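Local atomic coordinates of PKS (Streptomyces albus, PDB entry 4OQJ), a protein that probably acts as a ketosynthase of an "AT-less" type I polyketide synthase, catalysing carbon-carbon bond formation between acyl units in oxazolomycin biosynthesis. Residues L144-G149 / Q223-E228; C244-A249 / V365-G370; E314-G319 / H444-E449; I339-L344 / P404-A409. All coordinates share one frame; numbering follows the deposited sequence.

Contact 1 of 4, residues L144-G149 / Q223-E228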
loop_
_atom_site.group_PDB
_atom_site.type_symbol
_atom_site.label_atom_id
_atom_site.label_comp_id
_atom_site.label_asym_id
_atom_site.label_seq_id
_atom_site.Cartn_x
_atom_site.Cartn_y
_atom_site.Cartn_z
ATOM N N LEU A 144 13.306 17.773 4.959
ATOM C CA LEU A 144 13.953 17.882 3.669
ATOM C C LEU A 144 13.742 19.272 3.078
ATOM O O LEU A 144 14.672 19.898 2.578
ATOM C CB LEU A 144 13.411 16.806 2.723
ATOM C CG LEU A 144 13.834 16.875 1.258
ATOM C CD1 LEU A 144 15.323 16.648 1.109
ATOM C CD2 LEU A 144 13.048 15.858 0.448
ATOM N N LEU A 145 12.511 19.758 3.142
ATOM C CA LEU A 145 12.179 21.049 2.555
ATOM C C LEU A 145 12.825 22.217 3.306
ATOM O O LEU A 145 13.316 23.149 2.679
ATOM C CB LEU A 145 10.655 21.226 2.516
ATOM C CG LEU A 145 9.900 20.282 1.577
ATOM C CD1 LEU A 145 8.373 20.403 1.755
ATOM C CD2 LEU A 145 10.298 20.571 0.146
ATOM N N HIS A 146 12.809 22.178 4.638
ATOM C CA HIS A 146 13.361 23.275 5.448
ATOM C C HIS A 146 14.844 23.070 5.755
ATOM O O HIS A 146 15.695 23.792 5.246
ATOM C CB HIS A 146 12.609 23.427 6.769
ATOM C CG HIS A 146 11.148 23.733 6.624
ATOM N ND1 HIS A 146 10.338 23.998 7.707
ATOM C CD2 HIS A 146 10.350 23.813 5.531
ATOM C CE1 HIS A 146 9.107 24.228 7.292
ATOM N NE2 HIS A 146 9.086 24.122 5.977
ATOM N N ASN A 147 15.144 22.076 6.587
ATOM C CA ASN A 147 16.501 21.871 7.091
ATOM C C ASN A 147 17.528 21.501 6.022
ATOM O O ASN A 147 18.685 21.904 6.108
ATOM C CB ASN A 147 16.487 20.787 8.167
ATOM C CG ASN A 147 15.642 21.170 9.358
ATOM O OD1 ASN A 147 14.419 21.239 9.263
ATOM N ND2 ASN A 147 16.288 21.417 10.492
ATOM N N LEU A 148 17.103 20.733 5.023
ATOM C CA LEU A 148 18.002 20.240 3.983
ATOM C C LEU A 148 17.740 20.891 2.631
ATOM O O LEU A 148 18.391 20.553 1.633
ATOM C CB LEU A 148 17.866 18.720 3.839
ATOM C CG LEU A 148 18.148 17.886 5.079
ATOM C CD1 LEU A 148 17.983 16.410 4.745
ATOM C CD2 LEU A 148 19.546 18.162 5.592
ATOM N N GLY A 149 16.786 21.816 2.603
ATOM C CA GLY A 149 16.385 22.475 1.375
ATOM C C GLY A 149 17.551 23.051 0.593
ATOM O O GLY A 149 17.847 22.593 -0.510
ATOM N N GLN A 223 6.484 17.500 12.387
ATOM C CA GLN A 223 6.838 18.743 11.716
ATOM C C GLN A 223 8.238 19.160 12.117
ATOM O O GLN A 223 8.577 19.153 13.303
ATOM C CB GLN A 223 5.861 19.847 12.071
ATOM C CG GLN A 223 4.424 19.531 11.783
ATOM C CD GLN A 223 3.510 20.562 12.402
ATOM O OE1 GLN A 223 3.598 20.850 13.598
ATOM N NE2 GLN A 223 2.649 21.150 11.584
ATOM N N ALA A 224 9.059 19.527 11.142
ATOM C CA ALA A 224 10.421 19.930 11.456
ATOM C C ALA A 224 10.421 21.219 12.271
ATOM O O ALA A 224 11.398 21.508 12.948
ATOM C CB ALA A 224 11.245 20.101 10.186
ATOM N N ASP A 225 9.338 21.993 12.210
ATOM C CA ASP A 225 9.264 23.235 12.982
ATOM C C ASP A 225 8.250 23.161 14.133
ATOM O O ASP A 225 7.647 24.174 14.511
ATOM C CB ASP A 225 8.941 24.430 12.066
ATOM C CG ASP A 225 7.614 24.283 11.335
ATOM O OD1 ASP A 225 6.810 23.392 11.695
ATOM O OD2 ASP A 225 7.374 25.066 10.390
ATOM N N GLN A 226 8.071 21.980 14.715
ATOM C CA GLN A 226 7.236 21.897 15.909
ATOM C C GLN A 226 7.929 22.756 16.961
ATOM O O GLN A 226 9.145 22.970 16.894
ATOM C CB GLN A 226 7.032 20.446 16.392
ATOM C CG GLN A 226 8.296 19.705 16.778
ATOM C CD GLN A 226 8.034 18.409 17.555
ATOM O OE1 GLN A 226 6.891 18.009 17.786
ATOM N NE2 GLN A 226 9.106 17.758 17.971
ATOM N N GLY A 227 7.157 23.270 17.909
ATOM C CA GLY A 227 7.697 24.151 18.929
ATOM C C GLY A 227 7.347 25.596 18.645
ATOM O O GLY A 227 7.612 26.480 19.455
ATOM N N GLU A 228 6.759 25.827 17.475
ATOM C CA GLU A 228 6.223 27.128 17.112
ATOM C C GLU A 228 4.703 27.083 17.203
ATOM O O GLU A 228 4.099 26.004 17.219
ATOM C CB GLU A 228 6.655 27.522 15.697
ATOM C CG GLU A 228 8.155 27.550 15.488
ATOM C CD GLU A 228 8.534 27.949 14.076
ATOM O OE1 GLU A 228 7.628 28.306 13.295
ATOM O OE2 GLU A 228 9.739 27.906 13.747
#
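Asn147 uses the two ends of its amide differently: ND2 is hydrogen-bonded to the carbonyl oxygen of Ala706, while OD1 meets the methyl of Ala224, with Asn147 OD1 and Ala224 CB 3.5 Å apart. The bond to Ala706 helps to fix the rotation of the amide. Ala224 suits a place where helix and loop come close, since its single methyl lets the oxygen approach, and its backbone N is in turn bonded to Thr142 OG1, in the first residue of helix 142-147. One residue earlier, His146 sends its ring out toward the loop. Its CG lies anti to its own carbonyl carbon (chi1 -60°), and His146 CE1 comes 3.6 Å from Asp225 OD2 at the edge of the ring, close to the ring plane. His146 ND1 is farther from Asp225 OD2, at 4.1 Å, so this is proximity and not a bond; ring and carboxylate planes are 61° apart. A carboxylate here would probably favour any positive charge on the imidazole. The arrangement belongs to the dimer side of the thiolase fold: Leu144 and Leu145 pack on Leu145 of the second subunit, and His146 on its Arg160. Beyond strand 214-221 the chain turns twice, a type I turn over Gln223 to Gln226 and a type II turn over Asp225 to Glu228. Gln226 N closes the first on Gln223 O at 3.2 Å, and Gly227 accepts the positive phi needed in the second.

Contact 2 of 4, residues C244-A249 / V365-G370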
loop_
_atom_site.group_PDB
_atom_site.type_symbol
_atom_site.label_atom_id
_atom_site.label_comp_id
_atom_site.label_asym_id
_atom_site.label_seq_id
_atom_site.Cartn_x
_atom_site.Cartn_y
_atom_site.Cartn_z
ATOM N N CYS A 244 -9.265 21.371 20.930
ATOM C CA CYS A 244 -10.064 20.605 19.976
ATOM C C CYS A 244 -11.354 20.126 20.653
ATOM O O CYS A 244 -11.354 19.135 21.396
ATOM C CB CYS A 244 -9.250 19.420 19.449
ATOM S SG CYS A 244 -10.130 18.323 18.301
ATOM N N ARG A 245 -12.451 20.831 20.400
ATOM C CA ARG A 245 -13.666 20.635 21.199
ATOM C C ARG A 245 -14.663 19.756 20.458
ATOM O O ARG A 245 -15.751 20.204 20.085
ATOM C CB ARG A 245 -14.293 21.985 21.549
ATOM C CG ARG A 245 -13.313 22.975 22.169
ATOM C CD ARG A 245 -13.975 24.332 22.441
ATOM N NE ARG A 245 -13.005 25.333 22.885
ATOM C CZ ARG A 245 -12.570 25.454 24.138
ATOM N NH1 ARG A 245 -13.012 24.638 25.083
ATOM N NH2 ARG A 245 -11.685 26.392 24.446
ATOM N N ALA A 246 -14.288 18.491 20.279
ATOM C CA ALA A 246 -15.022 17.584 19.415
ATOM C C ALA A 246 -16.461 17.387 19.883
ATOM O O ALA A 246 -16.709 17.032 21.042
ATOM C CB ALA A 246 -14.306 16.230 19.333
ATOM N N PHE A 247 -17.382 17.629 18.951
ATOM C CA PHE A 247 -18.830 17.415 19.104
ATOM C C PHE A 247 -19.515 18.466 19.972
ATOM O O PHE A 247 -20.740 18.454 20.129
ATOM C CB PHE A 247 -19.087 16.009 19.643
ATOM C CG PHE A 247 -18.432 14.946 18.814
ATOM C CD1 PHE A 247 -18.794 14.789 17.484
ATOM C CD2 PHE A 247 -17.445 14.138 19.336
ATOM C CE1 PHE A 247 -18.192 13.831 16.690
ATOM C CE2 PHE A 247 -16.834 13.172 18.547
ATOM C CZ PHE A 247 -17.207 13.025 17.224
ATOM N N ASP A 248 -18.723 19.397 20.492
ATOM C CA ASP A 248 -19.231 20.469 21.343
ATOM C C ASP A 248 -19.822 21.602 20.515
ATOM O O ASP A 248 -19.482 21.771 19.343
ATOM C CB ASP A 248 -18.109 21.008 22.231
ATOM C CG ASP A 248 -18.593 22.025 23.250
ATOM O OD1 ASP A 248 -19.011 21.608 24.348
ATOM O OD2 ASP A 248 -18.538 23.237 22.960
ATOM N N ALA A 249 -20.694 22.392 21.133
ATOM C CA ALA A 249 -21.336 23.502 20.432
ATOM C C ALA A 249 -20.312 24.557 20.017
ATOM O O ALA A 249 -20.520 25.280 19.040
ATOM C CB ALA A 249 -22.416 24.121 21.307
ATOM N N VAL A 365 -9.713 11.050 20.443
ATOM C CA VAL A 365 -8.396 11.282 21.042
ATOM C C VAL A 365 -7.775 12.585 20.528
ATOM O O VAL A 365 -6.816 13.099 21.104
ATOM C CB VAL A 365 -7.434 10.115 20.773
ATOM C CG1 VAL A 365 -6.939 10.099 19.299
ATOM C CG2 VAL A 365 -6.275 10.144 21.745
ATOM N N LYS A 366 -8.310 13.134 19.446
ATOM C CA LYS A 366 -7.825 14.433 18.998
ATOM C C LYS A 366 -8.081 15.500 20.080
ATOM O O LYS A 366 -7.399 16.519 20.100
ATOM C CB LYS A 366 -8.467 14.828 17.671
ATOM C CG LYS A 366 -8.003 13.913 16.518
ATOM C CD LYS A 366 -8.452 14.417 15.171
ATOM C CE LYS A 366 -7.921 13.521 14.048
ATOM N NZ LYS A 366 -8.358 12.117 14.236
ATOM N N THR A 367 -9.017 15.245 20.999
ATOM C CA THR A 367 -9.288 16.199 22.089
ATOM C C THR A 367 -8.187 16.151 23.156
ATOM O O THR A 367 -8.002 17.121 23.898
ATOM C CB THR A 367 -10.656 15.949 22.778
ATOM O OG1 THR A 367 -10.627 14.710 23.509
ATOM C CG2 THR A 367 -11.788 15.933 21.760
ATOM N N ASN A 368 -7.464 15.032 23.228
ATOM C CA ASN A 368 -6.319 14.912 24.134
ATOM C C ASN A 368 -5.045 15.461 23.486
ATOM O O ASN A 368 -4.370 16.316 24.056
ATOM C CB ASN A 368 -6.059 13.447 24.546
ATOM C CG ASN A 368 -7.252 12.779 25.195
ATOM O OD1 ASN A 368 -8.148 12.260 24.522
ATOM N ND2 ASN A 368 -7.244 12.743 26.517
ATOM N N VAL A 369 -4.707 14.941 22.303
ATOM C CA VAL A 369 -3.367 15.133 21.741
ATOM C C VAL A 369 -3.342 15.890 20.420
ATOM O O VAL A 369 -2.274 16.059 19.827
ATOM C CB VAL A 369 -2.643 13.768 21.525
ATOM C CG1 VAL A 369 -2.494 13.024 22.838
ATOM C CG2 VAL A 369 -3.373 12.904 20.480
ATOM N N GLY A 370 -4.501 16.363 19.973
ATOM C CA GLY A 370 -4.628 16.979 18.662
ATOM C C GLY A 370 -4.656 15.982 17.512
ATOM O O GLY A 370 -4.771 14.779 17.701
#
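The flat groups that Cys244 and Thr367 meet across this contact are peptide carbonyls, not rings. Cys244 SG lies over the plane of the Lys366 carbonyl group, 3.9 Å from Lys366 C, and Cys244 CB approaches to 3.5 Å from Lys366 O. In the other direction, Thr367 CG2 comes to 3.3 Å from Cys244 O. The helical segment follows strand 360-363 of the thiolase fold and, with His371 just after it, makes up the Lys-Thr-Asn-Val-Gly-His sequence familiar from ketosynthases, which in relatives borders the active site; the facing loop, between strands 230-231 and 259-267, packs against its first turn. Cysteine suits its position because SG, anti to its backbone N (chi1 178°), is turned to the helix, with Cys244 SG also 3.9 Å from Lys366 CB. Lys366 offers only its base here; the chain leads away and NZ is hydrogen-bonded to His329 O. Threonine divides its two branches: OG1 bonds to Ser364 O and Leu397 N, which hold the side chain so that the methyl faces the loop. Gly370, with positive phi, takes the chain out of the helix, its N bonded to the same Lys366 O that Cys244 covers. Alanine is small enough for the type II turn from Arg245 to Asp248 to lie close by, with Ala246 CB 3.5 Å from Thr367 CG2.

Contact 3 of 4, residues E314-G319 / H444-E449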
loop_
_atom_site.group_PDB
_atom_site.type_symbol
_atom_site.label_atom_id
_atom_site.label_comp_id
_atom_site.label_asym_id
_atom_site.label_seq_id
_atom_site.Cartn_x
_atom_site.Cartn_y
_atom_site.Cartn_z
ATOM N N GLU A 314 -19.841 -5.430 8.333
ATOM C CA GLU A 314 -20.276 -6.600 7.574
ATOM C C GLU A 314 -19.141 -7.596 7.476
ATOM O O GLU A 314 -19.332 -8.788 7.666
ATOM C CB GLU A 314 -20.749 -6.208 6.167
ATOM C CG GLU A 314 -22.082 -5.500 6.124
ATOM C CD GLU A 314 -23.233 -6.367 6.615
ATOM O OE1 GLU A 314 -23.103 -7.615 6.609
ATOM O OE2 GLU A 314 -24.268 -5.794 7.015
ATOM N N ILE A 315 -17.949 -7.093 7.183
ATOM C CA ILE A 315 -16.772 -7.937 7.032
ATOM C C ILE A 315 -16.428 -8.619 8.355
ATOM O O ILE A 315 -16.011 -9.781 8.392
ATOM C CB ILE A 315 -15.567 -7.086 6.516
ATOM C CG1 ILE A 315 -15.420 -7.245 5.007
ATOM C CG2 ILE A 315 -14.266 -7.446 7.221
ATOM C CD1 ILE A 315 -14.877 -8.592 4.578
ATOM N N ALA A 316 -16.583 -7.877 9.442
ATOM C CA ALA A 316 -16.301 -8.395 10.774
ATOM C C ALA A 316 -17.383 -9.347 11.269
ATOM O O ALA A 316 -17.200 -10.005 12.289
ATOM C CB ALA A 316 -16.153 -7.242 11.767
ATOM N N ASP A 317 -18.510 -9.392 10.565
ATOM C CA ASP A 317 -19.709 -10.124 11.011
ATOM C C ASP A 317 -20.138 -9.639 12.397
ATOM O O ASP A 317 -20.459 -10.426 13.291
ATOM C CB ASP A 317 -19.476 -11.639 11.022
ATOM C CG ASP A 317 -20.783 -12.433 11.154
ATOM O OD1 ASP A 317 -21.858 -11.901 10.787
ATOM O OD2 ASP A 317 -20.737 -13.590 11.625
ATOM N N VAL A 318 -20.147 -8.321 12.547
ATOM C CA VAL A 318 -20.465 -7.662 13.801
ATOM C C VAL A 318 -21.679 -6.767 13.576
ATOM O O VAL A 318 -21.655 -5.882 12.723
ATOM C CB VAL A 318 -19.241 -6.852 14.304
ATOM C CG1 VAL A 318 -19.619 -5.804 15.324
ATOM C CG2 VAL A 318 -18.182 -7.802 14.867
ATOM N N GLY A 319 -22.742 -7.003 14.335
ATOM C CA GLY A 319 -23.949 -6.207 14.206
ATOM C C GLY A 319 -23.746 -4.867 14.874
ATOM O O GLY A 319 -23.089 -4.797 15.919
ATOM N N HIS A 444 -12.229 2.249 8.375
ATOM C CA HIS A 444 -12.882 1.935 9.647
ATOM C C HIS A 444 -12.462 0.528 10.053
ATOM O O HIS A 444 -12.415 -0.380 9.228
ATOM C CB HIS A 444 -14.400 2.047 9.529
ATOM C CG HIS A 444 -15.135 1.972 10.840
ATOM N ND1 HIS A 444 -15.307 3.065 11.667
ATOM C CD2 HIS A 444 -15.760 0.935 11.452
ATOM C CE1 HIS A 444 -16.023 2.705 12.723
ATOM N NE2 HIS A 444 -16.319 1.423 12.611
ATOM N N VAL A 445 -12.127 0.371 11.325
ATOM C CA VAL A 445 -11.610 -0.873 11.881
ATOM C C VAL A 445 -12.487 -1.303 13.067
ATOM O O VAL A 445 -12.856 -0.476 13.921
ATOM C CB VAL A 445 -10.154 -0.688 12.322
ATOM C CG1 VAL A 445 -9.615 -1.911 13.070
ATOM C CG2 VAL A 445 -9.303 -0.369 11.119
ATOM N N ILE A 446 -12.834 -2.589 13.109
ATOM C CA ILE A 446 -13.629 -3.136 14.202
ATOM C C ILE A 446 -12.692 -3.882 15.124
ATOM O O ILE A 446 -11.955 -4.777 14.688
ATOM C CB ILE A 446 -14.726 -4.099 13.719
ATOM C CG1 ILE A 446 -15.652 -3.408 12.698
ATOM C CG2 ILE A 446 -15.511 -4.663 14.916
ATOM C CD1 ILE A 446 -16.361 -2.179 13.208
ATOM N N VAL A 447 -12.726 -3.510 16.394
ATOM C CA VAL A 447 -11.820 -4.067 17.399
ATOM C C VAL A 447 -12.636 -4.658 18.546
ATOM O O VAL A 447 -13.615 -4.054 18.985
ATOM C CB VAL A 447 -10.851 -2.997 17.971
ATOM C CG1 VAL A 447 -9.783 -3.656 18.799
ATOM C CG2 VAL A 447 -10.205 -2.186 16.858
ATOM N N GLU A 448 -12.221 -5.834 19.020
ATOM C CA GLU A 448 -12.860 -6.514 20.142
ATOM C C GLU A 448 -11.868 -6.733 21.296
ATOM O O GLU A 448 -10.639 -6.829 21.103
ATOM C CB GLU A 448 -13.442 -7.848 19.669
ATOM C CG GLU A 448 -14.280 -8.591 20.692
ATOM C CD GLU A 448 -14.979 -9.807 20.093
ATOM O OE1 GLU A 448 -15.995 -9.634 19.381
ATOM O OE2 GLU A 448 -14.502 -10.939 20.316
ATOM N N GLU A 449 -12.397 -6.807 22.509
ATOM C CA GLU A 449 -11.552 -7.051 23.659
ATOM C C GLU A 449 -10.920 -8.433 23.502
ATOM O O GLU A 449 -11.467 -9.300 22.820
ATOM C CB GLU A 449 -12.349 -6.946 24.953
ATOM C CG GLU A 449 -13.427 -8.011 25.114
ATOM C CD GLU A 449 -14.083 -7.936 26.482
ATOM O OE1 GLU A 449 -13.335 -7.993 27.480
ATOM O OE2 GLU A 449 -15.327 -7.805 26.561
#
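Ile446 points its branched side chain from strand 441-448 at the end of helix 302-316, where Ala316 faces it methyl first. Ala316 CB lies almost equally far from three carbons of the isoleucine: 4.0 Å from Ile446 CB, 4.0 Å from Ile446 CG1 and 4.1 Å from Ile446 CG2. The methyl therefore sits against the branch point rather than against one tip. Ile446 CG1 is anti to its carbonyl carbon and CG2 anti to its backbone N (chi1 -56°), which leaves both branches able to reach across. Val318 meets the second of them: Val318 CG2 comes 4.1 Å from Ile446 CG2, and the valine and isoleucine run antiparallel alongside one another. Between the two apolar residues the helix ends in a Schellman motif, with Asp317 at positive phi. That reversal turns Asp317 outward to solvent and lets Ala316 and Val318 face the strand together. In the thiolase fold this places the helix end over one side of the central sheet, in which strand 441-448 lies between 280-289 and 430-436; Lys283 of strand 280-289 touches both Ala316 and Ile446. Alanine is short enough to bring the helix close, and the beta-branched valine and isoleucine suit extended chain. With only aliphatic carbons meeting at 4.0 Å or more, the join rests on burial and shape, without the directional demand of polar bonds.

Contact 4 of 4, residues I339-L344 / P404-A409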
loop_
_atom_site.group_PDB
_atom_site.type_symbol
_atom_site.label_atom_id
_atom_site.label_comp_id
_atom_site.label_asym_id
_atom_site.label_seq_id
_atom_site.Cartn_x
_atom_site.Cartn_y
_atom_site.Cartn_z
ATOM N N ILE A 339 -21.670 15.806 10.202
ATOM C CA ILE A 339 -21.549 14.850 9.110
ATOM C C ILE A 339 -21.073 13.487 9.632
ATOM O O ILE A 339 -21.606 12.439 9.237
ATOM C CB ILE A 339 -20.590 15.397 8.003
ATOM C CG1 ILE A 339 -21.339 16.455 7.167
ATOM C CG2 ILE A 339 -20.049 14.280 7.121
ATOM C CD1 ILE A 339 -20.582 16.998 5.989
ATOM N N GLU A 340 -20.090 13.481 10.527
ATOM C CA GLU A 340 -19.555 12.206 10.992
ATOM C C GLU A 340 -20.642 11.415 11.734
ATOM O O GLU A 340 -20.782 10.204 11.552
ATOM C CB GLU A 340 -18.322 12.391 11.892
ATOM C CG GLU A 340 -17.737 11.042 12.309
ATOM C CD GLU A 340 -16.307 11.117 12.818
ATOM O OE1 GLU A 340 -15.834 12.239 13.113
ATOM O OE2 GLU A 340 -15.665 10.041 12.916
ATOM N N VAL A 341 -21.426 12.105 12.544
ATOM C CA VAL A 341 -22.471 11.450 13.322
ATOM C C VAL A 341 -23.629 11.029 12.423
ATOM O O VAL A 341 -24.233 9.981 12.636
ATOM C CB VAL A 341 -22.960 12.363 14.438
ATOM C CG1 VAL A 341 -24.116 11.726 15.202
ATOM C CG2 VAL A 341 -21.791 12.676 15.397
ATOM N N ALA A 342 -23.946 11.848 11.424
ATOM C CA ALA A 342 -24.978 11.484 10.454
ATOM C C ALA A 342 -24.584 10.206 9.717
ATOM O O ALA A 342 -25.421 9.348 9.450
ATOM C CB ALA A 342 -25.211 12.615 9.462
ATOM N N ALA A 343 -23.303 10.074 9.403
ATOM C CA ALA A 343 -22.809 8.906 8.687
ATOM C C ALA A 343 -22.857 7.658 9.568
ATOM O O ALA A 343 -23.257 6.593 9.116
ATOM C CB ALA A 343 -21.387 9.153 8.192
ATOM N N LEU A 344 -22.433 7.798 10.823
ATOM C CA LEU A 344 -22.511 6.711 11.793
ATOM C C LEU A 344 -23.958 6.281 12.060
ATOM O O LEU A 344 -24.254 5.084 12.128
ATOM C CB LEU A 344 -21.860 7.128 13.104
ATOM C CG LEU A 344 -20.331 7.184 13.111
ATOM C CD1 LEU A 344 -19.879 7.927 14.353
ATOM C CD2 LEU A 344 -19.737 5.757 13.062
ATOM N N PRO A 404 -25.739 21.723 18.561
ATOM C CA PRO A 404 -27.155 21.598 18.195
ATOM C C PRO A 404 -27.396 20.971 16.828
ATOM O O PRO A 404 -28.434 20.338 16.624
ATOM C CB PRO A 404 -27.647 23.050 18.194
ATOM C CG PRO A 404 -26.742 23.767 19.104
ATOM C CD PRO A 404 -25.404 23.101 18.967
ATOM N N GLU A 405 -26.457 21.156 15.905
ATOM C CA GLU A 405 -26.593 20.624 14.548
ATOM C C GLU A 405 -26.319 19.114 14.439
ATOM O O GLU A 405 -26.574 18.509 13.395
ATOM C CB GLU A 405 -25.644 21.368 13.598
ATOM C CG GLU A 405 -25.885 22.872 13.513
ATOM C CD GLU A 405 -27.230 23.217 12.893
ATOM O OE1 GLU A 405 -27.507 22.741 11.769
ATOM O OE2 GLU A 405 -28.009 23.962 13.531
ATOM N N ILE A 406 -25.772 18.507 15.488
ATOM C CA ILE A 406 -25.519 17.063 15.462
ATOM C C ILE A 406 -26.784 16.321 15.862
ATOM O O ILE A 406 -27.351 16.577 16.928
ATOM C CB ILE A 406 -24.388 16.646 16.414
ATOM C CG1 ILE A 406 -23.071 17.326 16.024
ATOM C CG2 ILE A 406 -24.218 15.124 16.397
ATOM C CD1 ILE A 406 -21.918 17.065 17.000
ATOM N N ASP A 407 -27.210 15.380 15.027
ATOM C CA ASP A 407 -28.446 14.647 15.283
ATOM C C ASP A 407 -28.222 13.382 16.142
ATOM O O ASP A 407 -28.398 12.256 15.671
ATOM C CB ASP A 407 -29.106 14.281 13.953
ATOM C CG ASP A 407 -30.597 14.018 14.097
ATOM O OD1 ASP A 407 -31.097 13.963 15.243
ATOM O OD2 ASP A 407 -31.266 13.859 13.057
ATOM N N PHE A 408 -27.844 13.571 17.408
ATOM C CA PHE A 408 -27.609 12.438 18.304
ATOM C C PHE A 408 -28.882 11.610 18.486
ATOM O O PHE A 408 -28.834 10.380 18.520
ATOM C CB PHE A 408 -27.099 12.911 19.679
ATOM C CG PHE A 408 -25.653 13.341 19.684
ATOM C CD1 PHE A 408 -24.643 12.412 19.517
ATOM C CD2 PHE A 408 -25.307 14.668 19.865
ATOM C CE1 PHE A 408 -23.312 12.799 19.524
ATOM C CE2 PHE A 408 -23.980 15.060 19.875
ATOM C CZ PHE A 408 -22.982 14.125 19.702
ATOM N N ALA A 409 -30.017 12.290 18.592
ATOM C CA ALA A 409 -31.282 11.624 18.882
ATOM C C ALA A 409 -31.683 10.630 17.797
ATOM O O ALA A 409 -32.480 9.733 18.042
ATOM C CB ALA A 409 -32.380 12.656 19.070
#
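Val341 and Ile406 pack tightly: Ile406 CG2 settles at the fork of the valine, 3.6 Å from Val341 CB and equally close to CG1 and CG2. The isoleucine lies nearly perpendicular to the valine. Ile406 CG1 is anti to the carbonyl carbon (chi1 -61°), which leaves CG2, anti to N, as the branch facing the valine. The same methyl meets the valine on one side and, roughly at right angles to that, the ring of Phe408 in its own segment, with Ile406 CG2 3.5 Å above one face of the Phe408 ring and offset toward the rim. The buried Val341-Ile406 pair, branched aliphatics that fill a dry join, suits its place in the thiolase fold, where helix 336-348 and the loop before edge strand 413-415 meet over strand 360-363: Leu362 of that strand touches both Val341 and Phe408. The packing slackens farther on, where Val341 CG2 reaches Phe408 CE1 at 4.4 Å. Glu405 and Asp407 are exposed, as suits acidic residues on the solvent side. Asp407 is the centre of an inverse gamma turn; Val341 CG1 is 4.3 Å from Asp407 O, an oxygen hydrogen-bonded instead to Asn345 ND2.

In the fold
All four contacts lie in the ketosynthase part of the chain. Contact 1, which lies at the second subunit, closes before contact 2 opens and has its centre about 26 Å from that of contact 2. Contact 2 interleaves along the sequence with both contact 3 and contact 4, and it touches contact 4: Phe247 O is 3.6 Å from Ile406 CD1, although their centres are about 16 Å apart. Contact 4 is nested within the long loop closed by contact 3, with nearest atoms about 5 Å apart. Contact 2 thus ties the loop before strand 259-267 to the helix after strand 360-363, while contacts 3 and 4 pack helices 302-316 and 336-348, which adjoin through Ile339 and Ala343 on Gln305, against later parts of the chain.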